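Local coordinates for DUF683-containing protein (Cyanothece, PDB 3CSX) that is of unknown function but is a metalloprotein associated with nitrogen fixation, built as a Rop-like helical hairpin that pairs with a second copy, at residues B[23-28]-B[65-70]. Residues are numbered along the deposited sequence; the frame is centred on the assembly and turned at random.
Sequences KVRKLN and ELDQLK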
loop_
_atom_site.group_PDB
_atom_site.type_symbol
_atom_site.label_atom_id
_atom_site.label_comp_id
_atom_site.label_asym_id
_atom_site.label_seq_id
_atom_site.Cartn_x
_atom_site.Cartn_y
_atom_site.Cartn_z
ATOM N N LYS B 23 -2.030 10.227 11.962
ATOM C CA LYS B 23 -0.756 9.649 11.617
ATOM C C LYS B 23 -0.475 9.956 10.147
ATOM O O LYS B 23 0.631 10.354 9.783
ATOM C CB LYS B 23 -0.836 8.143 11.846
ATOM C CG LYS B 23 0.436 7.364 11.608
ATOM C CD LYS B 23 0.183 5.918 11.964
ATOM C CE LYS B 23 1.361 5.008 11.597
ATOM N NZ LYS B 23 2.654 5.361 12.316
ATOM N N VAL B 24 -1.480 9.765 9.304
ATOM C CA VAL B 24 -1.303 9.992 7.883
ATOM C C VAL B 24 -0.916 11.436 7.617
ATOM O O VAL B 24 -0.024 11.696 6.826
ATOM C CB VAL B 24 -2.521 9.553 7.064
ATOM C CG1 VAL B 24 -2.518 10.211 5.674
ATOM C CG2 VAL B 24 -2.568 8.041 6.953
ATOM N N ARG B 25 -1.583 12.383 8.276
ATOM C CA ARG B 25 -1.247 13.802 8.101
ATOM C C ARG B 25 0.169 14.161 8.531
ATOM O O ARG B 25 0.837 14.895 7.839
ATOM C CB ARG B 25 -2.259 14.699 8.828
ATOM C CG ARG B 25 -2.007 16.182 8.622
ATOM C CD ARG B 25 -2.911 16.998 9.529
ATOM N NE ARG B 25 -3.022 18.386 9.073
ATOM C CZ ARG B 25 -3.887 18.820 8.159
ATOM N NH1 ARG B 25 -4.722 17.976 7.566
ATOM N NH2 ARG B 25 -3.908 20.110 7.827
ATOM N N LYS B 26 0.641 13.691 9.691
ATOM C CA LYS B 26 2.035 13.960 10.043
ATOM C C LYS B 26 3.055 13.377 9.031
ATOM O O LYS B 26 4.102 13.995 8.698
ATOM C CB LYS B 26 2.338 13.521 11.487
ATOM C CG LYS B 26 1.580 14.348 12.541
ATOM C CD LYS B 26 1.764 13.777 13.952
ATOM C CE LYS B 26 3.044 14.313 14.630
ATOM N NZ LYS B 26 2.684 15.381 15.615
ATOM N N LEU B 27 2.755 12.177 8.548
ATOM C CA LEU B 27 3.627 11.510 7.622
ATOM C C LEU B 27 3.599 12.172 6.247
ATOM O O LEU B 27 4.613 12.215 5.562
ATOM C CB LEU B 27 3.228 10.046 7.484
ATOM C CG LEU B 27 4.279 9.148 6.853
ATOM C CD1 LEU B 27 5.592 9.132 7.678
ATOM C CD2 LEU B 27 3.656 7.739 6.725
ATOM N N ASN B 28 2.445 12.696 5.862
ATOM C CA ASN B 28 2.345 13.379 4.561
ATOM C C ASN B 28 3.291 14.575 4.542
ATOM O O ASN B 28 3.941 14.822 3.535
ATOM C CB ASN B 28 0.888 13.736 4.238
ATOM C CG ASN B 28 0.704 14.215 2.821
ATOM O OD1 ASN B 28 0.456 15.391 2.596
ATOM N ND2 ASN B 28 0.834 13.319 1.855
ATOM N N GLU B 65 5.439 3.784 2.996
ATOM C CA GLU B 65 4.678 3.708 4.252
ATOM C C GLU B 65 3.392 4.552 4.161
ATOM O O GLU B 65 2.298 4.165 4.613
ATOM C CB GLU B 65 5.538 4.143 5.459
ATOM C CG GLU B 65 4.814 3.814 6.786
ATOM C CD GLU B 65 5.338 4.615 7.982
ATOM O OE1 GLU B 65 6.229 5.457 7.785
ATOM O OE2 GLU B 65 4.861 4.375 9.117
ATOM N N LEU B 66 3.530 5.738 3.617
ATOM C CA LEU B 66 2.383 6.606 3.462
ATOM C C LEU B 66 1.271 5.951 2.632
ATOM O O LEU B 66 0.083 6.059 2.965
ATOM C CB LEU B 66 2.816 7.935 2.834
ATOM C CG LEU B 66 1.731 9.017 2.730
ATOM C CD1 LEU B 66 1.126 9.429 4.073
ATOM C CD2 LEU B 66 2.384 10.229 1.998
ATOM N N ASP B 67 1.662 5.290 1.557
ATOM C CA ASP B 67 0.687 4.646 0.632
ATOM C C ASP B 67 -0.002 3.495 1.373
ATOM O O ASP B 67 -1.205 3.363 1.324
ATOM C CB ASP B 67 1.453 4.119 -0.577
ATOM C CG ASP B 67 0.545 3.621 -1.718
ATOM O OD1 ASP B 67 -0.579 4.127 -1.901
ATOM O OD2 ASP B 67 1.013 2.718 -2.427
ATOM N N GLN B 68 0.763 2.694 2.114
ATOM C CA GLN B 68 0.141 1.641 2.931
ATOM C C GLN B 68 -0.888 2.179 3.897
ATOM O O GLN B 68 -1.954 1.595 4.068
ATOM C CB GLN B 68 1.187 0.822 3.732
ATOM C CG GLN B 68 2.177 0.083 2.865
ATOM C CD GLN B 68 1.682 -1.278 2.364
ATOM O OE1 GLN B 68 0.500 -1.554 2.376
ATOM N NE2 GLN B 68 2.616 -2.130 1.918
ATOM N N LEU B 69 -0.581 3.299 4.555
ATOM C CA LEU B 69 -1.493 3.794 5.556
ATOM C C LEU B 69 -2.743 4.377 4.892
ATOM O O LEU B 69 -3.865 4.187 5.366
ATOM C CB LEU B 69 -0.793 4.815 6.447
ATOM C CG LEU B 69 0.289 4.257 7.372
ATOM C CD1 LEU B 69 0.977 5.464 8.039
ATOM C CD2 LEU B 69 -0.317 3.282 8.406
ATOM N N LYS B 70 -2.537 5.058 3.773
ATOM C CA LYS B 70 -3.671 5.613 3.042
ATOM C C LYS B 70 -4.642 4.540 2.558
ATOM O O LYS B 70 -5.857 4.665 2.730
ATOM C CB LYS B 70 -3.185 6.538 1.916
ATOM C CG LYS B 70 -2.810 7.901 2.468
ATOM C CD LYS B 70 -2.309 8.834 1.387
ATOM C CE LYS B 70 -1.709 10.101 1.983
ATOM N NZ LYS B 70 -1.598 11.137 0.905
HETATM O O HOH W 1 3.671 7.069 10.473
#
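With CG anti to the backbone N in both Leu27 (chi1 -164°) and Leu66 (chi1 -174°), the two leucines reach between the antiparallel segments 23-28 and 65-70, whose axes approach to 10.1 Å. Leu27 CD2 lies 3.7 Å from Leu66 CA and 3.8 Å from Leu69 CD1, fitting between these two residues one turn apart. Leu66 answers by pushing CD1 against the backbone at Val24 O, while its CD2 meets Asn28 ND2 at 3.5 Å. Val24 splits its methyls: CG2 rests 3.7 Å from Leu69 CB, and CG1 touches Lys70 CE, the extended lysine chain crossing it at about a right angle. At one border Lys23 lays CE against Leu69 CD1 (3.6 Å); its NZ, 4.0 Å from Glu65 OE2, is too far for a salt bridge, and a water accepting from NZ and donating to OE2 joins the charges. Glu65 OE1 also lies beside both Leu27 methyls, and an alanine here would probably leave Lys23 without its water-linked carboxylate and uncover the flank of Leu27. Leu69 packs further on Leu20 and Leu66 on Ala31, joining helices 14-44 and 52-77 into the hairpin; beyond, Gln68 NE2 donates a hydrogen bond to Gln33 OE1 of the second subunit.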